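Local coordinates for protein histone-lysine N-methyltransferase SETMAR (Homo sapiens, PDB 3F2K) that methylates histone H3 and, through its DNA-binding mariner transposase domain, acts in double-strand break repair, restart of stalled replication forks and DNA integration, at residues 22-25 / 29-32; 16-21 / 212-217; 87-92 / 189-194. All coordinates share one frame; numbering follows the deposited sequence.

In the fold
The three contacts belong to the transposase domain of SETMAR, whose helix-flanked mixed sheet is the RNase H-like fold of mariner transposases. Contacts 1 and 2 share helix 8-27 and touch each other, Ile22 and Phe30 both reaching Trp214; contact 1 lies at the surface and contact 2 is buried. Contact 3, partly buried, lies on the opposite side of the chain's centre, its own centre about 31 Å and 32 Å from theirs, where helix 184-196 covers the edge strand 83-89. Their chemistry follows their place: in contact 1 an amide holds a turn and a cation lies over an aromatic ring, in contact 2 an indole packs helices, and in contact 3 three rings cluster.

Contact 1: residues 22-25 / 29-32; sequences ILRN and PFLD
Asn25 and Phe30 show how one side-chain amide can hold the chain as it leaves a helix. CB of Asn25 rests 3.6 Å from Phe30 CE2; with its CG anti to the backbone N (chi1 -165°), the amide carbon comes to 3.9 Å from Pro29 CA. At the tip, Asn25 OD1 accepts a hydrogen bond from Phe30 N at 3.0 Å, nearly straight at the hydrogen (163°) but with the donor tilted 24° from the carbonyl plane. The same oxygen lies over one face of the Phe30 ring and 3.6 Å from Leu31 CG, and a water links it weakly to Leu31 N. ND2 of Asn25, the other branch, lies 4.1 Å from Leu31 CG. A leucine in place of Asn25 would probably leave Phe30 N without its acceptor and the turn freer to shift.

Arg24 makes a cation-pi contact, its CZ 4.8 Å from the Phe30 ring centroid, over the face, while NH1 forms a salt bridge with Glu150. The two segments thus close the turn between helix 8-27 and strand 34-43. Phe30 and Arg24 both pack against Ile126 of strand 126-128 and against Leu152, whereas Asn25 and Leu31 rest on Ile211 of helix 202-219.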
ATOM      1  N   ILE A  22       0.170  -4.215  17.509  1.00 20.82           N
ATOM      2  CA  ILE A  22       0.744  -3.291  18.470  1.00 21.76           C
ATOM      3  C   ILE A  22       1.701  -4.031  19.421  1.00 20.68           C
ATOM      4  O   ILE A  22       2.794  -3.541  19.626  1.00 19.21           O
ATOM      5  CB  ILE A  22      -0.305  -2.557  19.349  1.00 23.15           C
ATOM      6  CG1 ILE A  22      -1.262  -1.785  18.496  1.00 21.97           C
ATOM      7  CG2 ILE A  22       0.386  -1.557  20.303  1.00 24.96           C
ATOM      8  CD1 ILE A  22      -2.569  -1.280  19.348  1.00 22.38           C
ATOM      9  N   LEU A  23       1.278  -5.151  20.003  1.00 19.49           N
ATOM     10  CA  LEU A  23       2.145  -5.941  20.900  1.00 20.24           C
ATOM     11  C   LEU A  23       3.376  -6.491  20.190  1.00 20.80           C
ATOM     12  O   LEU A  23       4.510  -6.384  20.722  1.00 20.86           O
ATOM     13  CB  LEU A  23       1.354  -7.044  21.573  1.00 20.70           C
ATOM     14  CG  LEU A  23       0.310  -6.546  22.602  1.00 21.10           C
ATOM     15  CD1 LEU A  23      -0.654  -7.731  22.737  1.00 21.69           C
ATOM     16  CD2 LEU A  23       1.124  -6.331  23.891  1.00 24.76           C
ATOM     17  N   ARG A  24       3.186  -7.006  18.950  1.00 19.45           N
ATOM     18  CA  ARG A  24       4.346  -7.441  18.167  1.00 20.47           C
ATOM     19  C   ARG A  24       5.407  -6.320  18.001  1.00 20.41           C
ATOM     20  O   ARG A  24       6.617  -6.527  18.224  1.00 20.73           O
ATOM     21  CB  ARG A  24       3.916  -7.984  16.783  1.00 18.36           C
ATOM     22  CG  ARG A  24       5.154  -8.466  15.981  1.00 22.47           C
ATOM     23  CD  ARG A  24       4.723  -9.132  14.649  1.00 19.86           C
ATOM     24  NE  ARG A  24       5.879  -9.391  13.792  1.00 18.65           N
ATOM     25  CZ  ARG A  24       5.853  -9.910  12.566  1.00 17.52           C
ATOM     26  NH1 ARG A  24       4.699 -10.296  11.998  1.00 20.75           N
ATOM     27  NH2 ARG A  24       7.033 -10.052  11.915  1.00 18.33           N
ATOM     28  N   ASN A  25       4.965  -5.146  17.572  1.00 19.98           N
ATOM     29  CA  ASN A  25       5.908  -4.058  17.383  1.00 20.92           C
ATOM     30  C   ASN A  25       6.547  -3.622  18.715  1.00 22.50           C
ATOM     31  O   ASN A  25       7.717  -3.231  18.727  1.00 23.62           O
ATOM     32  CB  ASN A  25       5.213  -2.879  16.753  1.00 20.12           C
ATOM     33  CG  ASN A  25       6.155  -1.871  16.202  1.00 21.77           C
ATOM     34  OD1 ASN A  25       6.923  -2.158  15.272  1.00 22.94           O
ATOM     35  ND2 ASN A  25       6.086  -0.639  16.735  1.00 24.15           N
ATOM     36  N   PRO A  29      10.221  -4.289  17.344  1.00 24.18           N
ATOM     37  CA  PRO A  29       9.816  -3.289  16.346  1.00 23.31           C
ATOM     38  C   PRO A  29      10.175  -3.765  14.947  1.00 23.04           C
ATOM     39  O   PRO A  29      11.317  -4.250  14.699  1.00 22.20           O
ATOM     40  CB  PRO A  29      10.602  -2.030  16.739  1.00 24.16           C
ATOM     41  CG  PRO A  29      10.921  -2.253  18.194  1.00 25.13           C
ATOM     42  CD  PRO A  29      11.068  -3.704  18.408  1.00 26.00           C
ATOM     43  N   PHE A  30       9.181  -3.656  14.066  1.00 20.29           N
ATOM     44  CA  PHE A  30       9.318  -4.084  12.678  1.00 19.74           C
ATOM     45  C   PHE A  30       8.835  -3.070  11.614  1.00 19.06           C
ATOM     46  O   PHE A  30       8.923  -3.361  10.416  1.00 16.88           O
ATOM     47  CB  PHE A  30       8.527  -5.382  12.482  1.00 20.04           C
ATOM     48  CG  PHE A  30       7.062  -5.222  12.686  1.00 18.21           C
ATOM     49  CD1 PHE A  30       6.221  -4.838  11.603  1.00 18.89           C
ATOM     50  CD2 PHE A  30       6.488  -5.498  13.936  1.00 19.45           C
ATOM     51  CE1 PHE A  30       4.798  -4.686  11.799  1.00 19.30           C
ATOM     52  CE2 PHE A  30       5.120  -5.399  14.127  1.00 17.67           C
ATOM     53  CZ  PHE A  30       4.262  -4.977  13.061  1.00 19.72           C
ATOM     54  N   LEU A  31       8.364  -1.893  12.033  1.00 19.34           N
ATOM     55  CA  LEU A  31       7.867  -0.900  11.041  1.00 19.27           C
ATOM     56  C   LEU A  31       8.829  -0.600   9.909  1.00 19.26           C
ATOM     57  O   LEU A  31       8.392  -0.415   8.770  1.00 19.06           O
ATOM     58  CB  LEU A  31       7.338   0.424  11.682  1.00 19.09           C
ATOM     59  CG  LEU A  31       6.172   0.225  12.679  1.00 18.99           C
ATOM     60  CD1 LEU A  31       5.596   1.545  13.118  1.00 20.83           C
ATOM     61  CD2 LEU A  31       4.983  -0.636  12.202  1.00 25.06           C
ATOM     62  N   ASP A  32      10.128  -0.516  10.247  1.00 19.37           N
ATOM     63  CA  ASP A  32      11.213  -0.239   9.307  1.00 22.94           C
ATOM     64  C   ASP A  32      11.357  -1.290   8.190  1.00 20.85           C
ATOM     65  O   ASP A  32      11.942  -0.978   7.129  1.00 22.65           O
ATOM     66  CB  ASP A  32      12.565  -0.043  10.074  1.00 23.68           C
ATOM     67  CG  ASP A  32      13.180  -1.380  10.627  1.00 30.20           C
ATOM     68  OD1 ASP A  32      12.544  -2.156  11.365  1.00 33.70           O
ATOM     69  OD2 ASP A  32      14.371  -1.646  10.335  1.00 40.29           O
TER
HETATM   70  O   HOH W   1       9.411   0.028  14.263  1.00 36.38           O

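Contact 2: residues 16-21 / 212-217; sequences EVSSSL and SRWQKC
Ser18 and Trp214 mark the place where two helices come together, their CA atoms only 4.6 Å apart. The axes of helical segments 16-21 and 212-217 approach to 8.3 Å, and their N-to-C directions differ by 131°, so the helices run roughly against one another with a steep crossing. The short side chain of Ser18 is consistent with this close approach: its CB lies 3.4 Å from the carbonyl oxygen of Trp214.

Trp214 has the largest share of the interface. Its CB bond is directed toward the partner helix, and CG stands anti to the carbonyl carbon (chi1 -64°), which lays the ring alongside segment 16-21. Leu21 meets one face of it. Its CB sits over the six-membered ring, 3.5 Å from the centroid and just 2° off the normal, a CH-pi contact of nearly ideal alignment. The branch then continues across the same ring system, Leu21 CD1 approaching Trp214 CZ2 to 3.5 Å, so that the leucine covers the indole with two separate carbons.

Toward the five-membered ring, on the same side of the indole as the leucine, Ser18 OG approaches obliquely, 3.7 Å from Trp214 CD1. Cys217 SG lies 3.4 Å from Ser18 OG. This hydroxyl has a firm partner within its own helix, a hydrogen bond to the carbonyl oxygen of Arg14, which satisfies a polar atom in an otherwise buried and largely apolar setting.

Farther out, Leu152 packs on Leu21, Leu161 on Ser18 and Pro155 on Val17, all three from loops. Ile22 of helix 8-27 also touches Trp214, while Val218 extends the seam along helix 202-219. The contact therefore pairs the first long helix of the modelled chain with its last.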
ATOM      1  N   GLU A  16      -8.534  -7.960  16.760  1.00 19.94           N
ATOM      2  CA  GLU A  16      -7.559  -9.020  16.994  1.00 20.96           C
ATOM      3  C   GLU A  16      -6.238  -8.648  16.315  1.00 19.80           C
ATOM      4  O   GLU A  16      -5.167  -8.605  16.967  1.00 18.38           O
ATOM      5  CB  GLU A  16      -8.154 -10.366  16.484  1.00 21.54           C
ATOM      6  CG  GLU A  16      -7.357 -11.723  16.732  1.00 25.67           C
ATOM      7  CD  GLU A  16      -8.003 -13.010  16.000  1.00 27.80           C
ATOM      8  OE1 GLU A  16      -8.674 -12.920  14.919  1.00 35.94           O
ATOM      9  OE2 GLU A  16      -7.806 -14.166  16.502  1.00 32.69           O
ATOM     10  N   VAL A  17      -6.320  -8.339  15.033  1.00 17.72           N
ATOM     11  CA  VAL A  17      -5.081  -7.974  14.261  1.00 18.61           C
ATOM     12  C   VAL A  17      -4.420  -6.729  14.788  1.00 17.88           C
ATOM     13  O   VAL A  17      -3.208  -6.716  14.966  1.00 18.98           O
ATOM     14  CB  VAL A  17      -5.377  -7.771  12.762  1.00 18.18           C
ATOM     15  CG1 VAL A  17      -4.150  -7.290  12.085  1.00 19.12           C
ATOM     16  CG2 VAL A  17      -5.821  -9.074  12.107  1.00 20.08           C
ATOM     17  N   SER A  18      -5.210  -5.701  15.084  1.00 16.12           N
ATOM     18  CA  SER A  18      -4.685  -4.456  15.659  1.00 16.65           C
ATOM     19  C   SER A  18      -3.953  -4.670  16.945  1.00 16.99           C
ATOM     20  O   SER A  18      -2.812  -4.235  17.094  1.00 16.53           O
ATOM     21  CB  SER A  18      -5.799  -3.414  15.850  1.00 16.42           C
ATOM     22  OG  SER A  18      -6.198  -2.955  14.542  1.00 15.71           O
ATOM     23  N   SER A  19      -4.627  -5.337  17.887  1.00 18.55           N
ATOM     24  CA  SER A  19      -4.048  -5.575  19.208  1.00 18.89           C
ATOM     25  C   SER A  19      -2.726  -6.386  19.098  1.00 18.42           C
ATOM     26  O   SER A  19      -1.700  -6.051  19.753  1.00 18.62           O
ATOM     27  CB  SER A  19      -5.098  -6.302  20.118  1.00 18.72           C
ATOM     28  OG  SER A  19      -4.486  -6.760  21.355  1.00 19.09           O
ATOM     29  N   SER A  20      -2.745  -7.394  18.253  1.00 20.03           N
ATOM     30  CA  SER A  20      -1.604  -8.311  18.055  1.00 19.49           C
ATOM     31  C   SER A  20      -0.430  -7.597  17.440  1.00 20.30           C
ATOM     32  O   SER A  20       0.715  -7.788  17.900  1.00 21.27           O
ATOM     33  CB  SER A  20      -2.037  -9.519  17.222  1.00 20.64           C
ATOM     34  OG  SER A  20      -2.841 -10.353  18.025  1.00 18.09           O
ATOM     35  N   LEU A  21      -0.702  -6.691  16.492  1.00 19.72           N
ATOM     36  CA  LEU A  21       0.362  -5.925  15.816  1.00 19.20           C
ATOM     37  C   LEU A  21       0.979  -4.869  16.692  1.00 19.54           C
ATOM     38  O   LEU A  21       2.198  -4.662  16.648  1.00 18.28           O
ATOM     39  CB  LEU A  21      -0.108  -5.292  14.469  1.00 17.87           C
ATOM     40  CG  LEU A  21      -0.380  -6.346  13.379  1.00 20.37           C
ATOM     41  CD1 LEU A  21      -0.853  -5.743  12.035  1.00 17.07           C
ATOM     42  CD2 LEU A  21       0.826  -7.314  13.144  1.00 21.76           C
ATOM     43  N   SER A 212      -0.526   4.277  16.047  1.00 21.16           N
ATOM     44  CA  SER A 212      -1.669   5.069  16.553  1.00 23.59           C
ATOM     45  C   SER A 212      -3.018   4.569  16.009  1.00 22.20           C
ATOM     46  O   SER A 212      -4.029   4.523  16.763  1.00 22.56           O
ATOM     47  CB  SER A 212      -1.456   6.589  16.343  1.00 24.53           C
ATOM     48  OG  SER A 212      -1.416   6.931  14.975  1.00 31.57           O
ATOM     49  N   ARG A 213      -3.045   4.138  14.747  1.00 19.50           N
ATOM     50  CA  ARG A 213      -4.268   3.638  14.134  1.00 19.05           C
ATOM     51  C   ARG A 213      -4.662   2.246  14.674  1.00 18.89           C
ATOM     52  O   ARG A 213      -5.878   1.986  14.915  1.00 18.47           O
ATOM     53  CB  ARG A 213      -4.114   3.550  12.629  1.00 19.22           C
ATOM     54  CG  ARG A 213      -4.134   4.971  12.018  1.00 19.68           C
ATOM     55  CD  ARG A 213      -3.998   4.872  10.543  1.00 19.39           C
ATOM     56  NE  ARG A 213      -4.153   6.210   9.979  1.00 22.64           N
ATOM     57  CZ  ARG A 213      -5.242   6.666   9.370  1.00 26.51           C
ATOM     58  NH1 ARG A 213      -6.294   5.877   9.176  1.00 25.32           N
ATOM     59  NH2 ARG A 213      -5.267   7.948   8.934  1.00 25.10           N
ATOM     60  N   TRP A 214      -3.678   1.343  14.840  1.00 17.63           N
ATOM     61  CA  TRP A 214      -4.000   0.095  15.572  1.00 17.37           C
ATOM     62  C   TRP A 214      -4.640   0.362  16.932  1.00 17.69           C
ATOM     63  O   TRP A 214      -5.642  -0.309  17.329  1.00 16.21           O
ATOM     64  CB  TRP A 214      -2.783  -0.834  15.725  1.00 16.86           C
ATOM     65  CG  TRP A 214      -2.309  -1.326  14.350  1.00 14.93           C
ATOM     66  CD1 TRP A 214      -3.045  -1.551  13.237  1.00 18.85           C
ATOM     67  CD2 TRP A 214      -0.938  -1.610  14.008  1.00 17.85           C
ATOM     68  NE1 TRP A 214      -2.201  -1.988  12.180  1.00 17.25           N
ATOM     69  CE2 TRP A 214      -0.914  -2.058  12.666  1.00 18.87           C
ATOM     70  CE3 TRP A 214       0.252  -1.576  14.729  1.00 20.66           C
ATOM     71  CZ2 TRP A 214       0.294  -2.399  12.011  1.00 21.01           C
ATOM     72  CZ3 TRP A 214       1.445  -1.923  14.092  1.00 21.16           C
ATOM     73  CH2 TRP A 214       1.449  -2.330  12.740  1.00 18.39           C
ATOM     74  N   GLN A 215      -4.072   1.317  17.654  1.00 18.79           N
ATOM     75  CA  GLN A 215      -4.580   1.604  19.005  1.00 20.16           C
ATOM     76  C   GLN A 215      -5.965   2.197  18.982  1.00 19.57           C
ATOM     77  O   GLN A 215      -6.804   1.883  19.833  1.00 20.50           O
ATOM     78  CB  GLN A 215      -3.627   2.520  19.800  1.00 19.77           C
ATOM     79  CG  GLN A 215      -4.016   2.639  21.323  1.00 21.22           C
ATOM     80  CD  GLN A 215      -4.047   1.299  22.011  1.00 25.68           C
ATOM     81  OE1 GLN A 215      -3.048   0.578  22.020  1.00 26.70           O
ATOM     82  NE2 GLN A 215      -5.198   0.939  22.607  1.00 27.08           N
ATOM     83  N   LYS A 216      -6.221   3.036  18.002  1.00 19.48           N
ATOM     84  CA  LYS A 216      -7.547   3.675  17.912  1.00 19.06           C
ATOM     85  C   LYS A 216      -8.567   2.613  17.597  1.00 18.92           C
ATOM     86  O   LYS A 216      -9.715   2.628  18.124  1.00 17.36           O
ATOM     87  CB  LYS A 216      -7.546   4.733  16.830  1.00 19.72           C
ATOM     88  CG  LYS A 216      -6.806   6.027  17.211  1.00 18.88           C
ATOM     89  CD  LYS A 216      -7.031   7.000  16.088  1.00 22.27           C
ATOM     90  CE  LYS A 216      -6.050   8.154  16.149  1.00 31.35           C
ATOM     91  NZ  LYS A 216      -6.590   9.145  15.145  1.00 34.03           N
ATOM     92  N   CYS A 217      -8.137   1.632  16.781  1.00 16.97           N
ATOM     93  CA  CYS A 217      -8.990   0.504  16.409  1.00 17.06           C
ATOM     94  C   CYS A 217      -9.298  -0.328  17.653  1.00 17.83           C
ATOM     95  O   CYS A 217     -10.478  -0.600  17.934  1.00 18.37           O
ATOM     96  CB  CYS A 217      -8.356  -0.342  15.291  1.00 16.91           C
ATOM     97  SG  CYS A 217      -9.403  -1.803  14.869  1.00 17.47           S
TER

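Contact 3: residues 87-92 / 189-194; sequences YSFLNP and NAFQEF
Tyr87 and Phe89 on strand 83-89 both direct their rings at Phe191 of the facing helix, forming an aromatic cluster. Phe191 presents an edge to the face of Tyr87, a T-shaped pair with centroids 5.0 Å apart and planes at 60°; its CE2 comes closest, 3.5 Å from Tyr87 CD1. In turn Phe89 points its edge at the face of Phe191, offset, with planes at 87° and CZ 3.7 Å from CD2 of Phe191. The CG of Phe191 is anti to the backbone N (chi1 -176°), which carries the ring out from helix 184-196 toward the strand.

Beyond the rings, Gln192 NE2 donates a weak hydrogen bond to Tyr87 OH at 3.4 Å.

In the next shell, Val75 and Ile77 of strand 72-80 and Leu172 of helix 163-176 support Phe191, while Val73 and Val75 lie against Phe89. The cluster packs the helix on the sheet of the RNase H-like transposase domain; with the Phe191 side chain about 14 Å from the bound magnesium ion, it does not line the metal site. The mainly aromatic chemistry, with one weak polar bond at its margin, suggests that ring packing, more than charge, probably holds helix 184-196 against strand 83-89.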
ATOM      1  N   TYR A  87       6.379   2.041  -8.767  1.00 18.09           N
ATOM      2  CA  TYR A  87       4.944   2.213  -9.128  1.00 19.35           C
ATOM      3  C   TYR A  87       4.752   1.856 -10.584  1.00 19.96           C
ATOM      4  O   TYR A  87       5.716   1.867 -11.370  1.00 21.07           O
ATOM      5  CB  TYR A  87       4.442   3.642  -8.854  1.00 18.65           C
ATOM      6  CG  TYR A  87       5.133   4.727  -9.660  1.00 21.84           C
ATOM      7  CD1 TYR A  87       4.655   5.126 -10.918  1.00 26.71           C
ATOM      8  CD2 TYR A  87       6.231   5.376  -9.142  1.00 22.57           C
ATOM      9  CE1 TYR A  87       5.279   6.150 -11.614  1.00 28.40           C
ATOM     10  CE2 TYR A  87       6.890   6.396  -9.845  1.00 26.09           C
ATOM     11  CZ  TYR A  87       6.419   6.759 -11.063  1.00 28.75           C
ATOM     12  OH  TYR A  87       7.076   7.778 -11.691  1.00 32.56           O
ATOM     13  N   SER A  88       3.527   1.557 -10.984  1.00 19.76           N
ATOM     14  CA  SER A  88       3.336   1.056 -12.365  1.00 22.41           C
ATOM     15  C   SER A  88       1.893   1.356 -12.729  1.00 22.15           C
ATOM     16  O   SER A  88       1.024   1.475 -11.836  1.00 23.23           O
ATOM     17  CB  SER A  88       3.618  -0.455 -12.485  1.00 22.90           C
ATOM     18  OG  SER A  88       2.767  -1.251 -11.679  1.00 27.09           O
ATOM     19  N   PHE A  89       1.654   1.495 -14.017  1.00 23.21           N
ATOM     20  CA  PHE A  89       0.289   1.762 -14.503  1.00 23.89           C
ATOM     21  C   PHE A  89      -0.114   0.567 -15.350  1.00 25.71           C
ATOM     22  O   PHE A  89       0.732   0.001 -16.032  1.00 24.66           O
ATOM     23  CB  PHE A  89       0.289   3.039 -15.336  1.00 23.92           C
ATOM     24  CG  PHE A  89       0.635   4.242 -14.531  1.00 26.96           C
ATOM     25  CD1 PHE A  89      -0.364   4.969 -13.900  1.00 28.18           C
ATOM     26  CD2 PHE A  89       1.952   4.634 -14.368  1.00 28.75           C
ATOM     27  CE1 PHE A  89      -0.043   6.094 -13.116  1.00 28.10           C
ATOM     28  CE2 PHE A  89       2.259   5.771 -13.585  1.00 31.85           C
ATOM     29  CZ  PHE A  89       1.268   6.468 -12.970  1.00 26.69           C
ATOM     30  N   LEU A  90      -1.364   0.148 -15.203  1.00 26.16           N
ATOM     31  CA  LEU A  90      -1.913  -0.971 -15.959  1.00 28.54           C
ATOM     32  C   LEU A  90      -2.149  -0.490 -17.383  1.00 30.06           C
ATOM     33  O   LEU A  90      -2.886   0.504 -17.602  1.00 31.78           O
ATOM     34  CB  LEU A  90      -3.217  -1.410 -15.302  1.00 27.34           C
ATOM     35  CG  LEU A  90      -3.992  -2.652 -15.750  1.00 30.31           C
ATOM     36  CD1 LEU A  90      -3.221  -3.889 -15.326  1.00 25.13           C
ATOM     37  CD2 LEU A  90      -5.369  -2.546 -15.109  1.00 31.25           C
ATOM     38  N   ASN A  91      -1.476  -1.174 -18.309  1.00 32.44           N
ATOM     39  CA  ASN A  91      -1.380  -0.851 -19.745  1.00 33.88           C
ATOM     40  C   ASN A  91      -2.297  -1.711 -20.614  1.00 33.89           C
ATOM     41  O   ASN A  91      -2.705  -2.826 -20.229  1.00 32.25           O
ATOM     42  CB  ASN A  91       0.055  -1.056 -20.267  1.00 34.39           C
ATOM     43  CG  ASN A  91       1.079  -0.211 -19.545  1.00 36.69           C
ATOM     44  OD1 ASN A  91       2.127  -0.719 -19.155  1.00 41.23           O
ATOM     45  ND2 ASN A  91       0.786   1.072 -19.360  1.00 37.93           N
ATOM     46  N   PRO A  92      -2.635  -1.202 -21.805  1.00 34.60           N
ATOM     47  CA  PRO A  92      -3.437  -2.063 -22.725  1.00 34.72           C
ATOM     48  C   PRO A  92      -2.822  -3.456 -22.872  1.00 34.06           C
ATOM     49  O   PRO A  92      -1.590  -3.587 -22.949  1.00 35.11           O
ATOM     50  CB  PRO A  92      -3.371  -1.318 -24.080  1.00 35.66           C
ATOM     51  CG  PRO A  92      -2.520  -0.054 -23.843  1.00 35.38           C
ATOM     52  CD  PRO A  92      -2.383   0.142 -22.342  1.00 34.66           C
ATOM     53  N   ASN A 189       2.062  11.569 -15.933  1.00 31.74           N
ATOM     54  CA  ASN A 189       2.905  12.726 -15.656  1.00 31.24           C
ATOM     55  C   ASN A 189       2.436  13.432 -14.376  1.00 29.67           C
ATOM     56  O   ASN A 189       3.274  13.913 -13.634  1.00 30.00           O
ATOM     57  CB  ASN A 189       2.898  13.734 -16.812  1.00 32.58           C
ATOM     58  CG  ASN A 189       3.635  13.238 -18.051  1.00 35.06           C
ATOM     59  OD1 ASN A 189       4.527  12.381 -17.985  1.00 37.63           O
ATOM     60  ND2 ASN A 189       3.269  13.811 -19.208  1.00 35.32           N
ATOM     61  N   ALA A 190       1.127  13.532 -14.150  1.00 27.96           N
ATOM     62  CA  ALA A 190       0.625  14.174 -12.910  1.00 26.68           C
ATOM     63  C   ALA A 190       0.964  13.296 -11.649  1.00 27.31           C
ATOM     64  O   ALA A 190       1.404  13.798 -10.612  1.00 26.91           O
ATOM     65  CB  ALA A 190      -0.824  14.460 -13.030  1.00 26.61           C
ATOM     66  N   PHE A 191       0.808  11.972 -11.773  1.00 26.44           N
ATOM     67  CA  PHE A 191       1.248  11.097 -10.690  1.00 26.57           C
ATOM     68  C   PHE A 191       2.751  11.255 -10.418  1.00 26.04           C
ATOM     69  O   PHE A 191       3.205  11.298  -9.269  1.00 25.29           O
ATOM     70  CB  PHE A 191       0.851   9.635 -11.002  1.00 25.84           C
ATOM     71  CG  PHE A 191       1.187   8.710  -9.910  1.00 26.34           C
ATOM     72  CD1 PHE A 191       0.300   8.556  -8.824  1.00 27.16           C
ATOM     73  CD2 PHE A 191       2.433   8.071  -9.887  1.00 25.63           C
ATOM     74  CE1 PHE A 191       0.621   7.698  -7.739  1.00 28.13           C
ATOM     75  CE2 PHE A 191       2.772   7.251  -8.797  1.00 24.23           C
ATOM     76  CZ  PHE A 191       1.872   7.063  -7.740  1.00 24.38           C
ATOM     77  N   GLN A 192       3.555  11.350 -11.473  1.00 25.72           N
ATOM     78  CA  GLN A 192       4.963  11.559 -11.303  1.00 27.58           C
ATOM     79  C   GLN A 192       5.297  12.859 -10.573  1.00 27.47           C
ATOM     80  O   GLN A 192       6.135  12.859  -9.655  1.00 28.50           O
ATOM     81  CB  GLN A 192       5.701  11.501 -12.644  1.00 28.50           C
ATOM     82  CG  GLN A 192       7.206  11.620 -12.479  1.00 33.06           C
ATOM     83  CD  GLN A 192       7.934  11.106 -13.703  1.00 40.56           C
ATOM     84  OE1 GLN A 192       7.797  11.673 -14.790  1.00 43.10           O
ATOM     85  NE2 GLN A 192       8.732  10.042 -13.531  1.00 40.02           N
ATOM     86  N   GLU A 193       4.686  13.960 -10.993  1.00 25.82           N
ATOM     87  CA  GLU A 193       4.903  15.235 -10.316  1.00 26.66           C
ATOM     88  C   GLU A 193       4.429  15.136  -8.848  1.00 26.24           C
ATOM     89  O   GLU A 193       5.014  15.756  -7.954  1.00 25.75           O
ATOM     90  CB  GLU A 193       4.118  16.343 -10.995  1.00 26.82           C
ATOM     91  N   PHE A 194       3.360  14.389  -8.613  1.00 25.76           N
ATOM     92  CA  PHE A 194       2.887  14.191  -7.258  1.00 24.44           C
ATOM     93  C   PHE A 194       3.969  13.508  -6.399  1.00 25.28           C
ATOM     94  O   PHE A 194       4.379  13.998  -5.339  1.00 22.67           O
ATOM     95  CB  PHE A 194       1.621  13.331  -7.232  1.00 24.67           C
ATOM     96  CG  PHE A 194       1.262  12.876  -5.831  1.00 23.40           C
ATOM     97  CD1 PHE A 194       0.764  13.795  -4.897  1.00 27.67           C
ATOM     98  CD2 PHE A 194       1.459  11.552  -5.437  1.00 24.52           C
ATOM     99  CE1 PHE A 194       0.453  13.382  -3.604  1.00 24.66           C
ATOM    100  CE2 PHE A 194       1.161  11.113  -4.119  1.00 22.30           C
ATOM    101  CZ  PHE A 194       0.651  12.039  -3.198  1.00 22.78           C
TER